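PDB 6S9V: sucrose 6(F)-phosphate phosphorylase from Thermoanaerobacterium thermosaccharolyticum DSM 571, which is a phosphorylase of the alpha-amylase type, with its catalytic domain folded as a closed eight-stranded beta/alpha (TIM) barrel. Local coordinates for residues Y26-G31 and G62-A67; I69-I74 and L95-N100; P56-S61 and K198-F203. One frame throughout, in Å; residues are numbered along the deposited sequence.

Contact 1: residues Y26-G31 and G62-A67; sequences YPDSLG and GDRGFA
Tyr26 and Arg64 mark the nearest backbone approach of two irregular loops, their CA atoms 9.0 Å apart, so long side chains must span the gap. Arg64 does most of the spanning: with CG anti to its backbone N (chi1 -168°) and the chain extended as far as NE, it runs along one face of the Tyr26 ring. The guanidinium lies flat on that face, CZ 3.8 Å from the ring centroid and the planes 16° apart, a stacked cation-pi contact. Arg64 CD adds a CH-pi touch to the same ring, 4.0 Å from its centroid. At the CB end of the ring, Arg64 NH2 makes a salt bridge to Asp28 OD1 at 3.1 Å, nearly straight at 163°; the oxygen sits in the guanidinium plane, yet is itself approached from above its carboxylate plane. One water ties Asp28 OD1 to Arg64 NE, and a second links Tyr26 OH to Arg64 O, so backbone and side chain of Arg64 are both held. Asn419 accepts from NH2 as well, and the carbonyl of Arg417 from NH1. With a ring against one face and Asp28 and a water at its edge, the guanidinium is probably held in one orientation, its charge offset in part by Asp28.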
loop_
_atom_site.group_PDB
_atom_site.type_symbol
_atom_site.label_atom_id
_atom_site.label_comp_id
_atom_site.label_asym_id
_atom_site.label_seq_id
_atom_site.Cartn_x
_atom_site.Cartn_y
_atom_site.Cartn_z
ATOM N N TYR A 26 0.566 -0.802 -11.374
ATOM C CA TYR A 26 -0.487 -0.025 -11.987
ATOM C C TYR A 26 -1.068 -0.823 -13.146
ATOM O O TYR A 26 -0.414 -1.719 -13.692
ATOM C CB TYR A 26 0.033 1.327 -12.471
ATOM C CG TYR A 26 0.254 2.322 -11.361
ATOM C CD1 TYR A 26 -0.816 3.013 -10.802
ATOM C CD2 TYR A 26 1.529 2.575 -10.863
ATOM C CE1 TYR A 26 -0.629 3.931 -9.788
ATOM C CE2 TYR A 26 1.722 3.488 -9.840
ATOM C CZ TYR A 26 0.641 4.160 -9.309
ATOM O OH TYR A 26 0.818 5.079 -8.305
ATOM N N PRO A 27 -2.321 -0.546 -13.509
ATOM C CA PRO A 27 -2.931 -1.275 -14.628
ATOM C C PRO A 27 -2.236 -1.029 -15.945
ATOM O O PRO A 27 -2.369 -1.851 -16.862
ATOM C CB PRO A 27 -4.375 -0.748 -14.653
ATOM C CG PRO A 27 -4.321 0.562 -13.949
ATOM C CD PRO A 27 -3.244 0.435 -12.907
ATOM N N ASP A 28 -1.492 0.071 -16.069
ATOM C CA ASP A 28 -0.873 0.440 -17.329
ATOM C C ASP A 28 0.649 0.457 -17.283
ATOM O O ASP A 28 1.277 0.742 -18.309
ATOM C CB ASP A 28 -1.382 1.818 -17.780
ATOM C CG ASP A 28 -1.195 2.897 -16.715
ATOM O OD1 ASP A 28 -1.215 2.573 -15.508
ATOM O OD2 ASP A 28 -1.021 4.075 -17.088
ATOM N N SER A 29 1.263 0.140 -16.143
ATOM C CA SER A 29 2.701 0.318 -15.991
ATOM C C SER A 29 3.528 -0.872 -16.466
ATOM O O SER A 29 4.760 -0.764 -16.509
ATOM C CB SER A 29 3.045 0.626 -14.531
ATOM O OG SER A 29 2.630 -0.423 -13.662
ATOM N N LEU A 30 2.901 -1.985 -16.840
ATOM C CA LEU A 30 3.597 -3.119 -17.448
ATOM C C LEU A 30 3.000 -3.356 -18.843
ATOM O O LEU A 30 2.200 -4.270 -19.061
ATOM C CB LEU A 30 3.497 -4.372 -16.535
ATOM C CG LEU A 30 4.318 -4.265 -15.241
ATOM C CD1 LEU A 30 4.016 -5.407 -14.282
ATOM C CD2 LEU A 30 5.812 -4.205 -15.545
ATOM N N GLY A 31 3.411 -2.523 -19.800
ATOM C CA GLY A 31 3.018 -2.688 -21.184
ATOM C C GLY A 31 1.904 -1.785 -21.667
ATOM O O GLY A 31 1.697 -1.691 -22.883
ATOM N N GLY A 62 -8.176 12.142 -11.447
ATOM C CA GLY A 62 -6.931 12.668 -10.919
ATOM C C GLY A 62 -6.267 11.677 -9.992
ATOM O O GLY A 62 -6.812 10.616 -9.681
ATOM N N ASP A 63 -5.048 12.042 -9.564
ATOM C CA ASP A 63 -4.319 11.289 -8.539
ATOM C C ASP A 63 -4.058 9.850 -8.988
ATOM O O ASP A 63 -4.123 8.907 -8.196
ATOM C CB ASP A 63 -5.086 11.326 -7.212
ATOM C CG ASP A 63 -4.185 11.122 -5.999
ATOM O OD1 ASP A 63 -2.959 11.298 -6.127
ATOM O OD2 ASP A 63 -4.709 10.788 -4.911
ATOM N N ARG A 64 -3.752 9.698 -10.277
ATOM C CA ARG A 64 -3.487 8.425 -10.938
ATOM C C ARG A 64 -4.340 7.296 -10.374
ATOM O O ARG A 64 -3.816 6.325 -9.813
ATOM C CB ARG A 64 -1.996 8.075 -10.868
ATOM C CG ARG A 64 -1.654 6.929 -11.797
ATOM C CD ARG A 64 -0.157 6.767 -12.096
ATOM N NE ARG A 64 0.003 5.633 -12.997
ATOM C CZ ARG A 64 1.151 5.189 -13.481
ATOM N NH1 ARG A 64 2.293 5.792 -13.174
ATOM N NH2 ARG A 64 1.151 4.134 -14.284
ATOM N N GLY A 65 -5.660 7.429 -10.519
ATOM C CA GLY A 65 -6.594 6.385 -10.188
ATOM C C GLY A 65 -7.353 6.590 -8.893
ATOM O O GLY A 65 -8.418 5.988 -8.718
ATOM N N PHE A 66 -6.847 7.415 -7.981
ATOM C CA PHE A 66 -7.452 7.509 -6.655
ATOM C C PHE A 66 -8.528 8.589 -6.567
ATOM O O PHE A 66 -8.907 8.983 -5.456
ATOM C CB PHE A 66 -6.369 7.717 -5.601
ATOM C CG PHE A 66 -5.573 6.476 -5.318
ATOM C CD1 PHE A 66 -5.990 5.573 -4.356
ATOM C CD2 PHE A 66 -4.430 6.197 -6.037
ATOM C CE1 PHE A 66 -5.259 4.426 -4.099
ATOM C CE2 PHE A 66 -3.695 5.058 -5.794
ATOM C CZ PHE A 66 -4.112 4.161 -4.833
ATOM N N ALA A 67 -9.053 9.048 -7.707
ATOM C CA ALA A 67 -10.264 9.874 -7.764
ATOM C C ALA A 67 -11.286 9.156 -8.644
ATOM O O ALA A 67 -11.600 9.602 -9.758
ATOM C CB ALA A 67 -9.975 11.278 -8.290
HETATM O O HOH W 1 -1.430 6.581 -7.785
HETATM O O HOH W 2 -2.556 4.482 -13.813
#

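Contact 2: residues I69-I74 and L95-N100; sequences ITYSEI and LDLMVN
Segment 69-74, an irregular loop, passes strand 92-97 with Tyr71 and Leu97 closest in backbone terms, CA to CA 9.0 Å; Met98 is the centre of an inverse gamma turn, with a weak bond from Val99 N to Leu97 O. Tyr71 bridges the distance with its whole ring. CG stands anti to the carbonyl carbon (chi1 -62°), which sends the phenol across to the turn. There its OH accepts a hydrogen bond from Met98 N at 3.0 Å, with an N-H...O angle of 153°. A water in the plane of the ring also meets Tyr71 OH, at 2.7 Å, and donates to Met98 O, so hydroxyl and water together engage both the N-H and the carbonyl of the turn residue. The apolar packing is close by: Leu97 CD1, on a side chain running at about a right angle to the tyrosine, comes to 3.9 Å from Tyr71 CZ. Met98 bends back at chi2 and chi3, which brings its CE to 4.1 Å from Tyr71 CE2. Asp96 O lies near the ring edge, buried and without a polar partner. Around this, helix 187-202 places Val196 against both Tyr71 and Leu97, while Trp81 at the start of helix 81-88 donates to Tyr71 O; Leu97 also packs on Val208 of the next barrel strand, 207-210.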
loop_
_atom_site.group_PDB
_atom_site.type_symbol
_atom_site.label_atom_id
_atom_site.label_comp_id
_atom_site.label_asym_id
_atom_site.label_seq_id
_atom_site.Cartn_x
_atom_site.Cartn_y
_atom_site.Cartn_z
ATOM N N ILE A 69 -14.369 7.735 -10.641
ATOM C CA ILE A 69 -15.656 8.242 -11.115
ATOM C C ILE A 69 -16.758 7.213 -10.926
ATOM O O ILE A 69 -17.899 7.566 -10.606
ATOM C CB ILE A 69 -15.515 8.656 -12.596
ATOM C CG1 ILE A 69 -14.543 9.835 -12.721
ATOM C CG2 ILE A 69 -16.870 9.012 -13.208
ATOM C CD1 ILE A 69 -14.179 10.176 -14.155
ATOM N N THR A 70 -16.433 5.942 -11.144
ATOM C CA THR A 70 -17.375 4.844 -11.010
ATOM C C THR A 70 -16.561 3.573 -10.846
ATOM O O THR A 70 -15.424 3.490 -11.322
ATOM C CB THR A 70 -18.309 4.730 -12.224
ATOM O OG1 THR A 70 -19.171 3.593 -12.069
ATOM C CG2 THR A 70 -17.514 4.562 -13.515
ATOM N N TYR A 71 -17.144 2.592 -10.157
ATOM C CA TYR A 71 -16.567 1.259 -10.065
ATOM C C TYR A 71 -17.267 0.249 -10.970
ATOM O O TYR A 71 -16.870 -0.921 -10.999
ATOM C CB TYR A 71 -16.618 0.742 -8.627
ATOM C CG TYR A 71 -15.832 1.542 -7.616
ATOM C CD1 TYR A 71 -16.406 2.625 -6.961
ATOM C CD2 TYR A 71 -14.530 1.194 -7.289
ATOM C CE1 TYR A 71 -15.705 3.336 -6.012
ATOM C CE2 TYR A 71 -13.811 1.913 -6.345
ATOM C CZ TYR A 71 -14.401 2.985 -5.717
ATOM O OH TYR A 71 -13.687 3.684 -4.771
ATOM N N SER A 72 -18.300 0.668 -11.694
ATOM C CA SER A 72 -19.084 -0.261 -12.499
ATOM C C SER A 72 -18.408 -0.603 -13.819
ATOM O O SER A 72 -18.910 -1.460 -14.553
ATOM C CB SER A 72 -20.480 0.316 -12.748
ATOM O OG SER A 72 -20.399 1.541 -13.457
ATOM N N GLU A 73 -17.287 0.035 -14.137
ATOM C CA GLU A 73 -16.507 -0.338 -15.304
ATOM C C GLU A 73 -15.036 -0.104 -15.007
ATOM O O GLU A 73 -14.668 0.705 -14.147
ATOM C CB GLU A 73 -16.910 0.440 -16.565
ATOM C CG GLU A 73 -16.631 1.915 -16.481
ATOM C CD GLU A 73 -16.688 2.627 -17.827
ATOM O OE1 GLU A 73 -17.253 2.077 -18.804
ATOM O OE2 GLU A 73 -16.168 3.759 -17.893
ATOM N N ILE A 74 -14.205 -0.823 -15.738
ATOM C CA ILE A 74 -12.774 -0.559 -15.764
ATOM C C ILE A 74 -12.517 0.571 -16.755
ATOM O O ILE A 74 -13.200 0.688 -17.780
ATOM C CB ILE A 74 -12.005 -1.841 -16.142
ATOM C CG1 ILE A 74 -12.221 -2.925 -15.072
ATOM C CG2 ILE A 74 -10.527 -1.535 -16.362
ATOM C CD1 ILE A 74 -11.843 -2.517 -13.661
ATOM N N LEU A 95 -7.860 -5.297 -5.045
ATOM C CA LEU A 95 -8.231 -3.997 -5.585
ATOM C C LEU A 95 -8.487 -2.999 -4.465
ATOM O O LEU A 95 -8.752 -3.375 -3.324
ATOM C CB LEU A 95 -9.488 -4.087 -6.456
ATOM C CG LEU A 95 -9.419 -4.862 -7.765
ATOM C CD1 LEU A 95 -10.772 -4.758 -8.481
ATOM C CD2 LEU A 95 -8.293 -4.344 -8.657
ATOM N N ASP A 96 -8.432 -1.716 -4.825
ATOM C CA ASP A 96 -8.668 -0.624 -3.892
ATOM C C ASP A 96 -10.135 -0.226 -3.844
ATOM O O ASP A 96 -10.793 -0.099 -4.883
ATOM C CB ASP A 96 -7.878 0.627 -4.297
ATOM C CG ASP A 96 -6.395 0.457 -4.155
ATOM O OD1 ASP A 96 -5.753 -0.097 -5.071
ATOM O OD2 ASP A 96 -5.877 0.907 -3.122
ATOM N N LEU A 97 -10.616 0.045 -2.633
ATOM C CA LEU A 97 -11.878 0.735 -2.405
ATOM C C LEU A 97 -11.551 2.075 -1.758
ATOM O O LEU A 97 -10.935 2.119 -0.687
ATOM C CB LEU A 97 -12.807 -0.092 -1.513
ATOM C CG LEU A 97 -14.135 0.560 -1.137
ATOM C CD1 LEU A 97 -14.920 0.906 -2.406
ATOM C CD2 LEU A 97 -14.938 -0.357 -0.230
ATOM N N MET A 98 -11.918 3.164 -2.427
ATOM C CA MET A 98 -11.647 4.503 -1.899
ATOM C C MET A 98 -12.778 4.863 -0.941
ATOM O O MET A 98 -13.712 5.609 -1.256
ATOM C CB MET A 98 -11.494 5.506 -3.032
ATOM C CG MET A 98 -10.045 5.611 -3.570
ATOM S SD MET A 98 -9.245 4.063 -4.107
ATOM C CE MET A 98 -10.149 3.702 -5.619
ATOM N N VAL A 99 -12.685 4.317 0.275
ATOM C CA VAL A 99 -13.752 4.525 1.240
ATOM C C VAL A 99 -13.868 5.989 1.649
ATOM O O VAL A 99 -14.910 6.393 2.176
ATOM C CB VAL A 99 -13.575 3.658 2.508
ATOM C CG1 VAL A 99 -13.794 2.189 2.196
ATOM C CG2 VAL A 99 -12.207 3.886 3.135
ATOM N N ASN A 100 -12.826 6.797 1.432
ATOM C CA ASN A 100 -12.837 8.167 1.930
ATOM C C ASN A 100 -13.385 9.177 0.933
ATOM O O ASN A 100 -13.903 10.215 1.355
ATOM C CB ASN A 100 -11.421 8.602 2.349
ATOM C CG ASN A 100 -11.397 9.983 2.996
ATOM O OD1 ASN A 100 -11.922 10.179 4.092
ATOM N ND2 ASN A 100 -10.768 10.946 2.323
HETATM O O HOH W 3 -14.949 5.850 -3.689
#

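Contact 3: residues P56-S61 and K198-F203; sequences PPFPSS and KTFSNF
Between a proline-rich loop and the last turn of a helix, two buried rings, Phe58 and Phe200, meet at their rims and carry this small contact alone. The helical segment opens with Lys198, which is exposed; its carbonyl O accepts from Asn202 N at 2.9 Å, a regular helical bond. Thr199 follows, its hydroxyl bonded back to the carbonyl of Glu195 and its side chain lying against Trp81. Phe200 is the residue that reaches the loop. With CG beside the backbone N and anti to the carbonyl carbon (chi1 -76°), the ring extends from the helix until its CZ is 3.5 Å from Phe58 CZ. CE1 of Phe200 stands 3.6 Å from that same Phe58 CZ, so the two rims meet around their CZ and CE1 atoms. The planes are only 12° apart, but the centroids are 5.7 Å apart and neither ring covers the other's face: this is rim-to-rim packing and not a stack. One face of Phe58 is instead taken by Pro57 CD, 3.7 Å above the ring plane. The Ser201 hydroxyl bonds the carbonyl of Tyr245. After Asn202 the helix ends, and Phe203, first to leave helical angles, donates its N-H to Phe200 O, N to O 3.1 Å, and stacks on Trp81. The setting is an alpha-amylase-type beta/alpha barrel: helix 187-202, in the connection between strands 92-97 and 207-210, packs through Phe200 on Leu95 of strand 92-97 and on the loop after strand 51-54, where Phe58 also touches Trp81 of helix 81-88.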
loop_
_atom_site.group_PDB
_atom_site.type_symbol
_atom_site.label_atom_id
_atom_site.label_comp_id
_atom_site.label_asym_id
_atom_site.label_seq_id
_atom_site.Cartn_x
_atom_site.Cartn_y
_atom_site.Cartn_z
ATOM N N PRO A 56 -5.585 1.368 -8.648
ATOM C CA PRO A 56 -6.978 1.659 -9.094
ATOM C C PRO A 56 -7.115 1.714 -10.603
ATOM O O PRO A 56 -6.545 2.599 -11.261
ATOM C CB PRO A 56 -7.262 3.024 -8.452
ATOM C CG PRO A 56 -6.453 3.004 -7.194
ATOM C CD PRO A 56 -5.184 2.234 -7.521
ATOM N N PRO A 57 -7.869 0.775 -11.189
ATOM C CA PRO A 57 -8.077 0.747 -12.645
ATOM C C PRO A 57 -9.411 1.318 -13.115
ATOM O O PRO A 57 -9.771 1.089 -14.274
ATOM C CB PRO A 57 -8.018 -0.758 -12.938
ATOM C CG PRO A 57 -8.725 -1.356 -11.735
ATOM C CD PRO A 57 -8.325 -0.478 -10.555
ATOM N N PHE A 58 -10.148 2.020 -12.260
ATOM C CA PHE A 58 -11.442 2.575 -12.632
ATOM C C PHE A 58 -11.261 3.944 -13.270
ATOM O O PHE A 58 -10.240 4.606 -13.059
ATOM C CB PHE A 58 -12.332 2.643 -11.392
ATOM C CG PHE A 58 -12.137 1.469 -10.482
ATOM C CD1 PHE A 58 -12.613 0.222 -10.836
ATOM C CD2 PHE A 58 -11.426 1.597 -9.302
ATOM C CE1 PHE A 58 -12.405 -0.865 -10.018
ATOM C CE2 PHE A 58 -11.225 0.511 -8.476
ATOM C CZ PHE A 58 -11.699 -0.721 -8.846
ATOM N N PRO A 59 -12.224 4.392 -14.075
ATOM C CA PRO A 59 -12.156 5.763 -14.604
ATOM C C PRO A 59 -11.970 6.740 -13.459
ATOM O O PRO A 59 -12.660 6.663 -12.443
ATOM C CB PRO A 59 -13.504 5.958 -15.305
ATOM C CG PRO A 59 -14.046 4.589 -15.515
ATOM C CD PRO A 59 -13.510 3.742 -14.397
ATOM N N SER A 60 -11.016 7.655 -13.620
ATOM C CA SER A 60 -10.599 8.520 -12.527
ATOM C C SER A 60 -10.260 9.899 -13.065
ATOM O O SER A 60 -9.744 10.038 -14.177
ATOM C CB SER A 60 -9.399 7.916 -11.792
ATOM O OG SER A 60 -8.854 8.792 -10.826
ATOM N N SER A 61 -10.526 10.920 -12.255
ATOM C CA SER A 61 -10.294 12.295 -12.686
ATOM C C SER A 61 -9.037 12.926 -12.085
ATOM O O SER A 61 -8.845 14.144 -12.218
ATOM C CB SER A 61 -11.509 13.161 -12.355
ATOM O OG SER A 61 -11.640 13.368 -10.964
ATOM N N LYS A 198 -20.112 -5.939 -4.078
ATOM C CA LYS A 198 -20.828 -6.874 -4.940
ATOM C C LYS A 198 -20.208 -6.941 -6.329
ATOM O O LYS A 198 -20.033 -8.030 -6.891
ATOM C CB LYS A 198 -22.293 -6.451 -5.025
ATOM C CG LYS A 198 -23.172 -7.362 -5.837
ATOM C CD LYS A 198 -24.638 -7.069 -5.564
ATOM C CE LYS A 198 -25.542 -8.081 -6.244
ATOM N NZ LYS A 198 -25.682 -7.764 -7.694
ATOM N N THR A 199 -19.877 -5.784 -6.900
ATOM C CA THR A 199 -19.225 -5.744 -8.207
ATOM C C THR A 199 -17.875 -6.449 -8.167
ATOM O O THR A 199 -17.583 -7.305 -9.013
ATOM C CB THR A 199 -19.074 -4.290 -8.648
ATOM O OG1 THR A 199 -20.377 -3.702 -8.778
ATOM C CG2 THR A 199 -18.327 -4.197 -9.976
ATOM N N PHE A 200 -17.042 -6.104 -7.180
ATOM C CA PHE A 200 -15.739 -6.744 -7.033
ATOM C C PHE A 200 -15.889 -8.256 -6.934
ATOM O O PHE A 200 -15.204 -9.011 -7.630
ATOM C CB PHE A 200 -15.018 -6.221 -5.785
ATOM C CG PHE A 200 -14.418 -4.823 -5.932
ATOM C CD1 PHE A 200 -14.677 -4.045 -7.041
ATOM C CD2 PHE A 200 -13.586 -4.306 -4.943
ATOM C CE1 PHE A 200 -14.129 -2.787 -7.161
ATOM C CE2 PHE A 200 -13.021 -3.035 -5.067
ATOM C CZ PHE A 200 -13.294 -2.283 -6.173
ATOM N N SER A 201 -16.774 -8.713 -6.047
ATOM C CA SER A 201 -16.959 -10.146 -5.848
ATOM C C SER A 201 -17.423 -10.822 -7.128
ATOM O O SER A 201 -17.061 -11.975 -7.400
ATOM C CB SER A 201 -17.974 -10.380 -4.728
ATOM O OG SER A 201 -18.229 -11.756 -4.560
ATOM N N ASN A 202 -18.261 -10.135 -7.907
ATOM C CA ASN A 202 -18.777 -10.705 -9.142
ATOM C C ASN A 202 -17.657 -11.049 -10.118
ATOM O O ASN A 202 -17.807 -11.964 -10.936
ATOM C CB ASN A 202 -19.762 -9.722 -9.779
ATOM C CG ASN A 202 -20.389 -10.262 -11.043
ATOM O OD1 ASN A 202 -19.979 -9.912 -12.152
ATOM N ND2 ASN A 202 -21.391 -11.117 -10.886
ATOM N N PHE A 203 -16.541 -10.326 -10.068
ATOM C CA PHE A 203 -15.443 -10.546 -11.003
ATOM C C PHE A 203 -14.228 -11.198 -10.350
ATOM O O PHE A 203 -13.121 -11.119 -10.891
ATOM C CB PHE A 203 -15.080 -9.228 -11.683
ATOM C CG PHE A 203 -16.194 -8.675 -12.529
ATOM C CD1 PHE A 203 -16.513 -9.267 -13.739
ATOM C CD2 PHE A 203 -16.928 -7.578 -12.110
ATOM C CE1 PHE A 203 -17.550 -8.779 -14.523
ATOM C CE2 PHE A 203 -17.961 -7.077 -12.888
ATOM C CZ PHE A 203 -18.271 -7.678 -14.096
#

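How the contacts relate
The loop between strand 51-54 and helix 81-88 supplies one segment to every contact, which joins them into one region of the barrel. Contacts 2 and 3 are neighbours, their centres 5 Å apart, whereas contact 1 lies 12 and 13 Å from them. Along the chain, contact 1 is complete at Ala67, before contact 2 begins at Ile69; contact 3 encloses contact 2 and interleaves with contact 1. Probable backbone bonds fold the shared loop on itself, Ala67 O to Ser61 N and Ile69 N to Pro59 O, and Phe66 packs on Met98. Contact 1 ties this loop to the one after strand 22-25, contact 2 to strand 92-97 and contact 3 to helix 187-202; strand 51-54 lies between 22-25 and 92-97 in the barrel.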